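Local coordinates for protein putative glutathione S-transferase (Corynebacterium glutamicum, PDB 3M1G) that probably acts as a glutathione transferase of the ECM4-like, omega-like group, at residues A[72-77]-A[290-295]; A[78-83]-A[350-355]; A[187-192]-A[245-250]; A[194-199]-A[249-254]. All blocks are in the same frame, centred on the assembly; numbering follows the deposited sequence.

Contact 1. Residues A[72-77]-A[290-295]; sequences WAHRTV and GDTTDF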
loop_
_atom_site.group_PDB
_atom_site.type_symbol
_atom_site.label_atom_id
_atom_site.label_comp_id
_atom_site.label_asym_id
_atom_site.label_seq_id
_atom_site.Cartn_x
_atom_site.Cartn_y
_atom_site.Cartn_z
ATOM N N TRP A 72 5.372 -18.538 10.182
ATOM C CA TRP A 72 6.161 -19.409 11.010
ATOM C C TRP A 72 6.075 -20.839 10.473
ATOM O O TRP A 72 7.083 -21.534 10.379
ATOM C CB TRP A 72 5.689 -19.334 12.464
ATOM C CG TRP A 72 5.328 -17.969 12.914
ATOM C CD1 TRP A 72 4.038 -17.449 13.070
ATOM C CD2 TRP A 72 6.226 -16.894 13.212
ATOM N NE1 TRP A 72 4.116 -16.121 13.459
ATOM C CE2 TRP A 72 5.432 -15.763 13.574
ATOM C CE3 TRP A 72 7.609 -16.771 13.225
ATOM C CZ2 TRP A 72 5.997 -14.539 13.947
ATOM C CZ3 TRP A 72 8.174 -15.557 13.595
ATOM C CH2 TRP A 72 7.365 -14.451 13.950
ATOM N N ALA A 73 4.871 -21.265 10.117
ATOM C CA ALA A 73 4.671 -22.559 9.483
ATOM C C ALA A 73 5.328 -22.656 8.134
ATOM O O ALA A 73 5.860 -23.725 7.756
ATOM C CB ALA A 73 3.155 -22.888 9.357
ATOM N N HIS A 74 5.299 -21.556 7.376
ATOM C CA HIS A 74 5.886 -21.543 6.074
ATOM C C HIS A 74 7.381 -21.958 6.134
ATOM O O HIS A 74 7.839 -22.722 5.287
ATOM C CB HIS A 74 5.688 -20.153 5.419
ATOM C CG HIS A 74 5.765 -20.158 3.926
ATOM N ND1 HIS A 74 5.578 -19.012 3.172
ATOM C CD2 HIS A 74 6.040 -21.146 3.048
ATOM C CE1 HIS A 74 5.725 -19.305 1.886
ATOM N NE2 HIS A 74 6.012 -20.596 1.780
ATOM N N ARG A 75 8.128 -21.480 7.123
ATOM C CA ARG A 75 9.536 -21.918 7.283
ATOM C C ARG A 75 9.713 -23.455 7.274
ATOM O O ARG A 75 10.623 -23.984 6.623
ATOM C CB ARG A 75 10.060 -21.494 8.632
ATOM C CG ARG A 75 10.011 -20.003 8.980
ATOM C CD ARG A 75 10.559 -19.852 10.380
ATOM N NE ARG A 75 10.686 -18.482 10.813
ATOM C CZ ARG A 75 11.253 -18.135 11.973
ATOM N NH1 ARG A 75 11.312 -16.870 12.322
ATOM N NH2 ARG A 75 11.766 -19.058 12.791
ATOM N N THR A 76 8.846 -24.139 8.012
ATOM C CA THR A 76 8.922 -25.579 8.157
ATOM C C THR A 76 8.594 -26.296 6.875
ATOM O O THR A 76 9.223 -27.351 6.547
ATOM C CB THR A 76 8.050 -26.128 9.360
ATOM O OG1 THR A 76 6.652 -26.093 9.068
ATOM C CG2 THR A 76 8.279 -25.356 10.608
ATOM N N VAL A 77 7.642 -25.744 6.120
ATOM C CA VAL A 77 7.244 -26.328 4.831
ATOM C C VAL A 77 8.340 -26.176 3.786
ATOM O O VAL A 77 8.665 -27.127 3.042
ATOM C CB VAL A 77 5.890 -25.761 4.333
ATOM C CG1 VAL A 77 5.495 -26.338 2.931
ATOM C CG2 VAL A 77 4.802 -26.074 5.342
ATOM N N GLY A 290 8.561 -20.368 -3.867
ATOM C CA GLY A 290 7.357 -19.983 -4.589
ATOM C C GLY A 290 6.340 -21.093 -4.708
ATOM O O GLY A 290 5.136 -20.842 -4.674
ATOM N N ASP A 291 6.813 -22.336 -4.800
ATOM C CA ASP A 291 5.915 -23.471 -5.002
ATOM C C ASP A 291 5.297 -23.948 -3.696
ATOM O O ASP A 291 4.598 -24.946 -3.690
ATOM C CB ASP A 291 6.598 -24.609 -5.839
ATOM C CG ASP A 291 7.790 -25.306 -5.114
ATOM O OD1 ASP A 291 8.153 -24.947 -3.958
ATOM O OD2 ASP A 291 8.370 -26.261 -5.732
ATOM N N THR A 292 5.586 -23.267 -2.577
ATOM C CA THR A 292 4.843 -23.483 -1.351
ATOM C C THR A 292 4.064 -22.192 -0.916
ATOM O O THR A 292 3.537 -22.121 0.223
ATOM C CB THR A 292 5.759 -23.956 -0.236
ATOM O OG1 THR A 292 6.728 -22.946 0.092
ATOM C CG2 THR A 292 6.525 -25.295 -0.644
ATOM N N THR A 293 4.031 -21.184 -1.800
ATOM C CA THR A 293 3.453 -19.872 -1.473
ATOM C C THR A 293 2.096 -19.745 -2.168
ATOM O O THR A 293 2.038 -19.706 -3.410
ATOM C CB THR A 293 4.377 -18.735 -1.915
ATOM O OG1 THR A 293 5.653 -18.892 -1.288
ATOM C CG2 THR A 293 3.798 -17.333 -1.543
ATOM N N ASP A 294 1.028 -19.728 -1.369
ATOM C CA ASP A 294 -0.341 -19.581 -1.877
ATOM C C ASP A 294 -0.857 -18.188 -1.507
ATOM O O ASP A 294 -1.271 -17.937 -0.361
ATOM C CB ASP A 294 -1.250 -20.685 -1.325
ATOM C CG ASP A 294 -2.654 -20.698 -1.975
ATOM O OD1 ASP A 294 -3.151 -19.602 -2.283
ATOM O OD2 ASP A 294 -3.242 -21.816 -2.155
ATOM N N PHE A 295 -0.809 -17.283 -2.477
ATOM C CA PHE A 295 -1.135 -15.879 -2.211
ATOM C C PHE A 295 -2.605 -15.682 -1.847
ATOM O O PHE A 295 -2.925 -14.821 -1.029
ATOM C CB PHE A 295 -0.753 -14.994 -3.389
ATOM C CG PHE A 295 0.726 -14.793 -3.542
ATOM C CD1 PHE A 295 1.413 -13.983 -2.674
ATOM C CD2 PHE A 295 1.421 -15.396 -4.579
ATOM C CE1 PHE A 295 2.763 -13.769 -2.832
ATOM C CE2 PHE A 295 2.749 -15.202 -4.742
ATOM C CZ PHE A 295 3.438 -14.372 -3.859
#
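His74 reaches from helix 71-83 to Thr292 and Thr293, joining the first helix of the thioredoxin-like domain of this glutathione transferase fold to the loop that leads into helix 295-305 of the helical domain. His74 NE2 donates to Thr292 OG1 over 3.0 Å, and the oxygen lies in the ring plane, although the N-H is bent (144°). Beside it, along the same edge, CE1 comes within 3.2 Å of Thr293 OG1. Val77, one turn further along the helix, adds an apolar touch, its CG1 lying 3.9 Å from Thr292 CG2. Thr292 suits its place by dividing its work, with the methyl against valine and the hydroxyl facing the imidazole. The torsions explain the reach: His74 turns CG away from its own N (chi1 -157°), which carries the ring off the helix to the loop. On the ring's second nitrogen, ND1 is hydrogen-bonded to Arg254 NH1. Both ring nitrogens therefore have partners and the imidazole is held against rotation; this is consistent with a neutral ring protonated on NE2. Cys70, the predicted nucleophile, is about 6 Å from His74, side chain to side chain. Further out, Asp294 caps helix 295-305. The loop hydroxyls are fixed by their own turn, Thr292 OG1 to Gly288 O and Thr293 OG1 to Phe289 O.

Contact 2. Residues A[78-83]-A[350-355]; sequences ITRRLL and AGEEVK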
loop_
_atom_site.group_PDB
_atom_site.type_symbol
_atom_site.label_atom_id
_atom_site.label_comp_id
_atom_site.label_asym_id
_atom_site.label_seq_id
_atom_site.Cartn_x
_atom_site.Cartn_y
_atom_site.Cartn_z
ATOM N N ILE A 78 8.950 -24.998 3.751
ATOM C CA ILE A 78 10.026 -24.724 2.796
ATOM C C ILE A 78 11.208 -25.690 3.097
ATOM O O ILE A 78 11.781 -26.267 2.190
ATOM C CB ILE A 78 10.545 -23.261 2.930
ATOM C CG1 ILE A 78 9.485 -22.232 2.439
ATOM C CG2 ILE A 78 11.807 -23.081 2.181
ATOM C CD1 ILE A 78 9.733 -20.740 2.963
ATOM N N THR A 79 11.560 -25.824 4.375
ATOM C CA THR A 79 12.713 -26.615 4.764
ATOM C C THR A 79 12.450 -28.097 4.443
ATOM O O THR A 79 13.319 -28.780 3.896
ATOM C CB THR A 79 13.037 -26.390 6.242
ATOM O OG1 THR A 79 13.298 -24.988 6.451
ATOM C CG2 THR A 79 14.263 -27.216 6.676
ATOM N N ARG A 80 11.246 -28.572 4.758
ATOM C CA ARG A 80 10.844 -29.945 4.442
ATOM C C ARG A 80 10.989 -30.251 2.955
ATOM O O ARG A 80 11.508 -31.324 2.569
ATOM C CB ARG A 80 9.429 -30.242 4.937
ATOM C CG ARG A 80 8.851 -31.621 4.609
ATOM C CD ARG A 80 7.529 -31.819 5.280
ATOM N NE ARG A 80 6.743 -32.957 4.777
ATOM C CZ ARG A 80 5.882 -32.912 3.758
ATOM N NH1 ARG A 80 5.681 -31.802 3.052
ATOM N NH2 ARG A 80 5.214 -34.003 3.432
ATOM N N ARG A 81 10.546 -29.323 2.117
ATOM C CA ARG A 81 10.711 -29.491 0.682
ATOM C C ARG A 81 12.190 -29.432 0.218
ATOM O O ARG A 81 12.641 -30.296 -0.552
ATOM C CB ARG A 81 9.853 -28.494 -0.073
ATOM C CG ARG A 81 9.998 -28.580 -1.598
ATOM C CD ARG A 81 8.733 -28.242 -2.346
ATOM N NE ARG A 81 9.002 -28.311 -3.780
ATOM C CZ ARG A 81 9.148 -29.448 -4.466
ATOM N NH1 ARG A 81 8.998 -30.647 -3.882
ATOM N NH2 ARG A 81 9.418 -29.390 -5.755
ATOM N N LEU A 82 12.939 -28.429 0.665
ATOM C CA LEU A 82 14.302 -28.273 0.232
ATOM C C LEU A 82 15.127 -29.509 0.560
ATOM O O LEU A 82 15.938 -29.949 -0.260
ATOM C CB LEU A 82 14.944 -27.040 0.865
ATOM C CG LEU A 82 14.579 -25.667 0.283
ATOM C CD1 LEU A 82 15.201 -24.578 1.149
ATOM C CD2 LEU A 82 15.072 -25.570 -1.164
ATOM N N LEU A 83 14.900 -30.082 1.749
ATOM C CA LEU A 83 15.699 -31.213 2.212
ATOM C C LEU A 83 15.243 -32.571 1.709
ATOM O O LEU A 83 15.977 -33.543 1.864
ATOM C CB LEU A 83 15.760 -31.236 3.741
ATOM C CG LEU A 83 16.424 -29.966 4.320
ATOM C CD1 LEU A 83 16.351 -30.040 5.866
ATOM C CD2 LEU A 83 17.874 -29.804 3.843
ATOM N N ALA A 350 1.606 -35.169 -4.634
ATOM C CA ALA A 350 0.222 -34.977 -5.032
ATOM C C ALA A 350 -0.554 -34.537 -3.805
ATOM O O ALA A 350 -0.447 -35.158 -2.756
ATOM C CB ALA A 350 -0.391 -36.293 -5.638
ATOM N N GLY A 351 -1.293 -33.443 -3.907
ATOM C CA GLY A 351 -2.010 -32.927 -2.742
ATOM C C GLY A 351 -1.253 -31.828 -1.997
ATOM O O GLY A 351 -1.852 -31.072 -1.217
ATOM N N GLU A 352 0.045 -31.695 -2.240
ATOM C CA GLU A 352 0.814 -30.667 -1.530
ATOM C C GLU A 352 1.116 -29.455 -2.401
ATOM O O GLU A 352 1.780 -28.553 -1.936
ATOM C CB GLU A 352 2.138 -31.225 -0.967
ATOM C CG GLU A 352 1.996 -32.463 -0.114
ATOM C CD GLU A 352 3.272 -32.832 0.666
ATOM O OE1 GLU A 352 4.277 -32.065 0.690
ATOM O OE2 GLU A 352 3.256 -33.914 1.269
ATOM N N GLU A 353 0.689 -29.460 -3.659
ATOM C CA GLU A 353 0.875 -28.292 -4.546
ATOM C C GLU A 353 0.019 -27.091 -4.127
ATOM O O GLU A 353 -0.955 -27.243 -3.432
ATOM C CB GLU A 353 0.596 -28.670 -6.008
ATOM C CG GLU A 353 -0.866 -28.827 -6.399
ATOM C CD GLU A 353 -1.536 -30.148 -5.922
ATOM O OE1 GLU A 353 -0.859 -31.072 -5.392
ATOM O OE2 GLU A 353 -2.775 -30.235 -6.083
ATOM N N VAL A 354 0.413 -25.900 -4.544
ATOM C CA VAL A 354 -0.344 -24.683 -4.256
ATOM C C VAL A 354 -1.705 -24.814 -4.958
ATOM O O VAL A 354 -1.763 -25.137 -6.129
ATOM C CB VAL A 354 0.431 -23.454 -4.726
ATOM C CG1 VAL A 354 -0.469 -22.209 -4.843
ATOM C CG2 VAL A 354 1.613 -23.231 -3.786
ATOM N N LYS A 355 -2.772 -24.677 -4.182
ATOM C CA LYS A 355 -4.137 -24.879 -4.666
ATOM C C LYS A 355 -4.602 -23.681 -5.490
ATOM O O LYS A 355 -5.362 -23.850 -6.438
ATOM C CB LYS A 355 -5.096 -25.138 -3.492
ATOM C CG LYS A 355 -4.772 -26.385 -2.671
ATOM C CD LYS A 355 -5.052 -27.663 -3.465
ATOM C CE LYS A 355 -4.878 -28.923 -2.610
ATOM N NZ LYS A 355 -5.215 -30.113 -3.400
#
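Arg80 and Glu352 meet because both side chains are largely extended: Arg80 sets CG opposite its own N (chi1 177°) and runs straight to NE, where a quarter turn (chi4 -88°) sets the guanidinium; Glu352 places CG opposite its carbonyl carbon and extends beyond it. Coming from opposite directions, they form an end-on, two-pronged salt bridge. NH1 holds OE1 at 2.8 Å, and NH2 holds OE2 at 2.9 Å with an almost straight N-H. Both oxygens are met on their syn side, but the carboxylate is twisted by 26° from the guanidinium plane, so the nitrogens approach somewhat out of its plane. The bridge ties the late part of helix 71-83, in the thioredoxin-like domain, to the irregular C-terminal tail that follows helix 295-305, and both side chains lie on Leu91 of strand 90-93. Arginine fits here because a third donor remains: NE bonds to Ile89 O, which helps fix how the guanidinium is turned. Pairing buried Arg80 with the partly exposed Glu352 probably favours the ionised form of both. Next to Glu352, the tail bends at Gly351, whose positive phi suits a residue lacking a side chain, and Gly351 N donates to Glu353 OE1 over 2.8 Å.

Contact 3. Residues A[187-192]-A[245-250]; sequences PVMKRI and DIRLYP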
loop_
_atom_site.group_PDB
_atom_site.type_symbol
_atom_site.label_atom_id
_atom_site.label_comp_id
_atom_site.label_asym_id
_atom_site.label_seq_id
_atom_site.Cartn_x
_atom_site.Cartn_y
_atom_site.Cartn_z
ATOM N N PRO A 187 23.041 -13.788 15.683
ATOM C CA PRO A 187 22.487 -12.443 15.901
ATOM C C PRO A 187 21.680 -11.867 14.731
ATOM O O PRO A 187 20.719 -11.120 14.952
ATOM C CB PRO A 187 23.724 -11.571 16.173
ATOM C CG PRO A 187 24.900 -12.403 15.787
ATOM C CD PRO A 187 24.486 -13.832 15.938
ATOM N N VAL A 188 22.072 -12.197 13.508
ATOM C CA VAL A 188 21.347 -11.764 12.340
ATOM C C VAL A 188 19.901 -12.280 12.382
ATOM O O VAL A 188 18.959 -11.516 12.177
ATOM C CB VAL A 188 22.063 -12.191 11.047
ATOM C CG1 VAL A 188 21.149 -11.937 9.844
ATOM C CG2 VAL A 188 23.449 -11.458 10.924
HETATM N N MSE A 189 19.723 -13.552 12.706
HETATM C CA MSE A 189 18.382 -14.124 12.781
HETATM C C MSE A 189 17.580 -13.545 13.967
HETATM O O MSE A 189 16.368 -13.320 13.830
HETATM C CB MSE A 189 18.439 -15.638 12.843
HETATM C CG MSE A 189 19.044 -16.238 11.566
HETATM SE SE MSE A 189 18.861 -18.191 11.417
HETATM C CE MSE A 189 19.717 -18.740 13.088
ATOM N N LYS A 190 18.240 -13.278 15.103
ATOM C CA LYS A 190 17.538 -12.687 16.236
ATOM C C LYS A 190 17.045 -11.272 15.874
ATOM O O LYS A 190 15.889 -10.947 16.124
ATOM C CB LYS A 190 18.390 -12.657 17.521
ATOM C CG LYS A 190 17.744 -11.847 18.679
ATOM C CD LYS A 190 18.176 -12.337 20.073
ATOM C CE LYS A 190 17.970 -11.311 21.213
ATOM N NZ LYS A 190 16.835 -10.357 21.048
ATOM N N ARG A 191 17.901 -10.444 15.274
ATOM C CA ARG A 191 17.507 -9.116 14.865
ATOM C C ARG A 191 16.335 -9.195 13.872
ATOM O O ARG A 191 15.359 -8.482 14.015
ATOM C CB ARG A 191 18.674 -8.355 14.260
ATOM C CG ARG A 191 18.379 -6.847 14.039
ATOM C CD ARG A 191 19.624 -6.077 13.671
ATOM N NE ARG A 191 19.324 -4.661 13.437
ATOM C CZ ARG A 191 20.171 -3.792 12.891
ATOM N NH1 ARG A 191 21.377 -4.167 12.550
ATOM N NH2 ARG A 191 19.813 -2.527 12.720
ATOM N N ILE A 192 16.397 -10.103 12.901
ATOM C CA ILE A 192 15.287 -10.251 11.964
ATOM C C ILE A 192 14.006 -10.678 12.689
ATOM O O ILE A 192 12.903 -10.153 12.442
ATOM C CB ILE A 192 15.647 -11.216 10.849
ATOM C CG1 ILE A 192 16.703 -10.580 9.941
ATOM C CG2 ILE A 192 14.400 -11.655 10.047
ATOM C CD1 ILE A 192 17.313 -11.589 8.894
ATOM N N ASP A 245 17.690 -17.050 5.436
ATOM C CA ASP A 245 16.818 -16.645 4.323
ATOM C C ASP A 245 15.436 -17.299 4.438
ATOM O O ASP A 245 14.391 -16.680 4.166
ATOM C CB ASP A 245 17.490 -16.997 2.994
ATOM C CG ASP A 245 18.875 -16.428 2.868
ATOM O OD1 ASP A 245 19.016 -15.175 2.853
ATOM O OD2 ASP A 245 19.844 -17.242 2.766
ATOM N N ILE A 246 15.402 -18.543 4.932
ATOM C CA ILE A 246 14.164 -19.237 5.129
ATOM C C ILE A 246 13.308 -18.595 6.244
ATOM O O ILE A 246 12.080 -18.698 6.211
ATOM C CB ILE A 246 14.473 -20.702 5.381
ATOM C CG1 ILE A 246 15.036 -21.296 4.050
ATOM C CG2 ILE A 246 13.246 -21.463 5.874
ATOM C CD1 ILE A 246 15.879 -22.466 4.216
ATOM N N ARG A 247 13.954 -17.943 7.214
ATOM C CA ARG A 247 13.263 -17.207 8.248
ATOM C C ARG A 247 12.854 -15.788 7.803
ATOM O O ARG A 247 11.870 -15.256 8.291
ATOM C CB ARG A 247 14.105 -17.114 9.496
ATOM C CG ARG A 247 14.293 -18.478 10.120
ATOM C CD ARG A 247 14.945 -18.385 11.462
ATOM N NE ARG A 247 15.358 -19.700 11.936
ATOM C CZ ARG A 247 15.806 -19.966 13.163
ATOM N NH1 ARG A 247 16.159 -21.207 13.463
ATOM N NH2 ARG A 247 15.916 -19.014 14.086
ATOM N N LEU A 248 13.543 -15.203 6.841
ATOM C CA LEU A 248 13.177 -13.855 6.363
ATOM C C LEU A 248 12.090 -13.900 5.250
ATOM O O LEU A 248 11.131 -13.134 5.288
ATOM C CB LEU A 248 14.413 -13.094 5.906
ATOM C CG LEU A 248 14.193 -11.714 5.271
ATOM C CD1 LEU A 248 13.444 -10.777 6.237
ATOM C CD2 LEU A 248 15.522 -11.117 4.802
ATOM N N TYR A 249 12.231 -14.825 4.304
ATOM C CA TYR A 249 11.329 -14.945 3.171
ATOM C C TYR A 249 9.853 -14.898 3.510
ATOM O O TYR A 249 9.118 -14.161 2.872
ATOM C CB TYR A 249 11.670 -16.186 2.346
ATOM C CG TYR A 249 10.722 -16.513 1.251
ATOM C CD1 TYR A 249 10.847 -15.939 -0.002
ATOM C CD2 TYR A 249 9.676 -17.407 1.457
ATOM C CE1 TYR A 249 9.964 -16.260 -1.014
ATOM C CE2 TYR A 249 8.800 -17.724 0.451
ATOM C CZ TYR A 249 8.945 -17.134 -0.783
ATOM O OH TYR A 249 8.055 -17.480 -1.779
ATOM N N PRO A 250 9.403 -15.647 4.534
ATOM C CA PRO A 250 7.967 -15.664 4.789
ATOM C C PRO A 250 7.379 -14.286 5.147
ATOM O O PRO A 250 6.208 -14.038 4.842
ATOM C CB PRO A 250 7.832 -16.647 5.962
ATOM C CG PRO A 250 9.014 -17.605 5.766
ATOM C CD PRO A 250 10.118 -16.646 5.353
HETATM O O HOH W 1 15.076 -16.346 14.322
#
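The guanidinium of Arg247 carries the selenium of Met189 (a selenomethionine, selenium standing in for sulfur) over one face, 3.7 Å above the plane and shifted toward the rim, with a water in plane at its edge. The nearest guanidinium atom to SE is NE, at 3.8 Å, and the terminal CE follows on to lie 3.9 Å from NH2. A bend at the last torsion of Met189 (chi3 -56°) lays this methyl along the group. The long, unbranched methionine side chain suits such a place, since it can spread over a flat cation whose edge still reaches its polar partners. NH2 donates to the water, 2.8 Å away, and that water in turn makes a weak bond to Met189 O. NE pairs with Glu243 and NH1 with a bound glycerol, probably from the crystallisation liquor. Deeper in the interface the contact turns apolar: Ile192 CG2 meets Leu248 CD1 at 4.0 Å, the two branched chains crossing at about a right angle. Trp225 and Leu226 of helix 209-229 also touch Ile192. The arginine-selenomethionine pair on the outer side and the aliphatic pair further in join helices 182-197 and 243-253, two members of the all-helical C-terminal domain of glutathione transferases.

Contact 4. Residues A[194-199]-A[249-254]; sequences TEVNNG and YPTLVR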
loop_
_atom_site.group_PDB
_atom_site.type_symbol
_atom_site.label_atom_id
_atom_site.label_comp_id
_atom_site.label_asym_id
_atom_site.label_seq_id
_atom_site.Cartn_x
_atom_site.Cartn_y
_atom_site.Cartn_z
ATOM N N THR A 194 12.963 -10.194 16.003
ATOM C CA THR A 194 12.311 -9.207 16.841
ATOM C C THR A 194 11.873 -7.958 16.047
ATOM O O THR A 194 10.829 -7.381 16.321
ATOM C CB THR A 194 13.176 -8.798 18.073
ATOM O OG1 THR A 194 14.386 -8.164 17.642
ATOM C CG2 THR A 194 13.514 -10.031 18.979
ATOM N N GLU A 195 12.648 -7.537 15.057
ATOM C CA GLU A 195 12.363 -6.248 14.395
ATOM C C GLU A 195 11.569 -6.374 13.091
ATOM O O GLU A 195 10.952 -5.398 12.663
ATOM C CB GLU A 195 13.664 -5.537 14.102
ATOM C CG GLU A 195 14.610 -5.440 15.266
ATOM C CD GLU A 195 13.972 -4.841 16.514
ATOM O OE1 GLU A 195 13.637 -3.616 16.481
ATOM O OE2 GLU A 195 13.845 -5.590 17.526
ATOM N N VAL A 196 11.581 -7.557 12.463
ATOM C CA VAL A 196 10.940 -7.786 11.158
ATOM C C VAL A 196 9.858 -8.859 11.224
ATOM O O VAL A 196 8.675 -8.532 10.967
ATOM C CB VAL A 196 11.980 -8.109 10.088
ATOM C CG1 VAL A 196 11.324 -8.344 8.713
ATOM C CG2 VAL A 196 13.038 -6.927 10.026
ATOM N N ASN A 197 10.214 -10.122 11.565
ATOM C CA ASN A 197 9.232 -11.192 11.618
ATOM C C ASN A 197 8.094 -10.863 12.571
ATOM O O ASN A 197 6.929 -10.996 12.203
ATOM C CB ASN A 197 9.808 -12.581 12.072
ATOM C CG ASN A 197 10.924 -13.121 11.185
ATOM O OD1 ASN A 197 11.841 -13.735 11.718
ATOM N ND2 ASN A 197 10.860 -12.927 9.837
ATOM N N ASN A 198 8.426 -10.504 13.810
ATOM C CA ASN A 198 7.456 -10.024 14.751
ATOM C C ASN A 198 7.112 -8.568 14.567
ATOM O O ASN A 198 6.071 -8.129 15.023
ATOM C CB ASN A 198 7.997 -10.111 16.176
ATOM C CG ASN A 198 7.616 -11.364 16.849
ATOM O OD1 ASN A 198 6.639 -12.016 16.467
ATOM N ND2 ASN A 198 8.358 -11.715 17.896
ATOM N N GLY A 199 8.052 -7.817 14.010
ATOM C CA GLY A 199 7.926 -6.366 13.802
ATOM C C GLY A 199 6.669 -5.962 13.052
ATOM O O GLY A 199 6.043 -4.957 13.399
ATOM N N TYR A 249 12.231 -14.825 4.304
ATOM C CA TYR A 249 11.329 -14.945 3.171
ATOM C C TYR A 249 9.853 -14.898 3.510
ATOM O O TYR A 249 9.118 -14.161 2.872
ATOM C CB TYR A 249 11.670 -16.186 2.346
ATOM C CG TYR A 249 10.722 -16.513 1.251
ATOM C CD1 TYR A 249 10.847 -15.939 -0.002
ATOM C CD2 TYR A 249 9.676 -17.407 1.457
ATOM C CE1 TYR A 249 9.964 -16.260 -1.014
ATOM C CE2 TYR A 249 8.800 -17.724 0.451
ATOM C CZ TYR A 249 8.945 -17.134 -0.783
ATOM O OH TYR A 249 8.055 -17.480 -1.779
ATOM N N PRO A 250 9.403 -15.647 4.534
ATOM C CA PRO A 250 7.967 -15.664 4.789
ATOM C C PRO A 250 7.379 -14.286 5.147
ATOM O O PRO A 250 6.208 -14.038 4.842
ATOM C CB PRO A 250 7.832 -16.647 5.962
ATOM C CG PRO A 250 9.014 -17.605 5.766
ATOM C CD PRO A 250 10.118 -16.646 5.353
ATOM N N THR A 251 8.173 -13.421 5.780
ATOM C CA THR A 251 7.741 -12.063 6.056
ATOM C C THR A 251 7.713 -11.215 4.761
ATOM O O THR A 251 6.707 -10.557 4.456
ATOM C CB THR A 251 8.593 -11.385 7.154
ATOM O OG1 THR A 251 8.448 -12.138 8.371
ATOM C CG2 THR A 251 8.030 -9.964 7.451
ATOM N N LEU A 252 8.780 -11.273 3.988
ATOM C CA LEU A 252 8.889 -10.463 2.768
ATOM C C LEU A 252 7.845 -10.828 1.713
ATOM O O LEU A 252 7.273 -9.932 1.079
ATOM C CB LEU A 252 10.282 -10.523 2.153
ATOM C CG LEU A 252 11.439 -9.926 2.943
ATOM C CD1 LEU A 252 12.754 -10.097 2.130
ATOM C CD2 LEU A 252 11.219 -8.459 3.358
ATOM N N VAL A 253 7.564 -12.121 1.568
ATOM C CA VAL A 253 6.620 -12.593 0.568
ATOM C C VAL A 253 5.150 -12.245 0.880
ATOM O O VAL A 253 4.304 -12.219 -0.024
ATOM C CB VAL A 253 6.804 -14.083 0.301
ATOM C CG1 VAL A 253 6.085 -14.953 1.374
ATOM C CG2 VAL A 253 6.370 -14.421 -1.123
ATOM N N ARG A 254 4.868 -11.935 2.140
ATOM C CA ARG A 254 3.570 -11.516 2.584
ATOM C C ARG A 254 3.481 -9.993 2.721
ATOM O O ARG A 254 2.429 -9.448 3.077
ATOM C CB ARG A 254 3.239 -12.153 3.947
ATOM C CG ARG A 254 2.976 -13.646 3.895
ATOM C CD ARG A 254 3.021 -14.307 5.274
ATOM N NE ARG A 254 2.610 -15.700 5.133
ATOM C CZ ARG A 254 3.383 -16.664 4.614
ATOM N NH1 ARG A 254 4.613 -16.395 4.247
ATOM N NH2 ARG A 254 2.912 -17.901 4.464
HETATM O O HOH W 2 6.127 -12.185 9.719
#
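Thr251 has the most surface buried here, and its two branches meet two neighbours: CG2 rests 3.9 Å from Val196 CG1, while OG1 accepts from Asn197 ND2 over 2.9 Å with a fairly straight N-H (157°). The oxygen lies close to the amide plane, as a planar N-H donor prefers. Thr251 sets OG1 opposite its carbonyl carbon (chi1 -61°), which sends the methyl opposite the backbone N and toward valine. A threonine therefore serves two needs, a hydroxyl for the amide and a methyl for the hydrocarbon. A water completes a second link, donating to Asn197 O at 2.9 Å and lying 2.7 Å from Thr251 OG1.

Asn197 stands where helix 182-197 widens into a pi-type turn, its N probably hydrogen-bonded to Ile192 O. Its amide does more than hold threonine: ND2 also bonds to Arg247 O, which the kink around Pro250 and Thr251 has released from the usual helical pairing. Both N-H groups of the amide thus have acceptors in helix 243-253, and the amide is held in position. Arg254 NH1 bonds to Pro250 O at 2.9 Å, bringing the side chain back to the kink from the end of the helix.

Tyr259, predicted to lower the pKa of the predicted nucleophile, Cys70, is about 4 Å from Thr251, side chain to side chain. Around the pair, helix 209-229 packs on Val196 through Ala222 and Leu223, Trp72 of helix 71-83 lies against Asn197, and helix 295-305 meets Arg254 through Ile298 and Tyr302.

Helix 71-83 serves contacts 1 and 2 in succession, their centres 8 Å apart, and Arg81 NE closes the gap with a salt bridge to Asp291 OD2 (2.9 Å). Contacts 3 and 4 share helices 182-197 and 243-253, also with centres 8 Å apart. Two probable hydrogen bonds, among other contacts, link the pairs: Tyr249 OH lies 2.8 Å from Thr293 OG1, and Arg254 NH1 lies 3.0 Å from His74 ND1. Contacts 1 and 4 lie closest to the predicted active site, the former about 6 Å from Cys70, side chain to side chain, the latter near Tyr259 and, about 6 Å from Thr251 between side chains, Tyr201. Contact 2 lies away from these sites, its centre 21 Å from those of contacts 3 and 4.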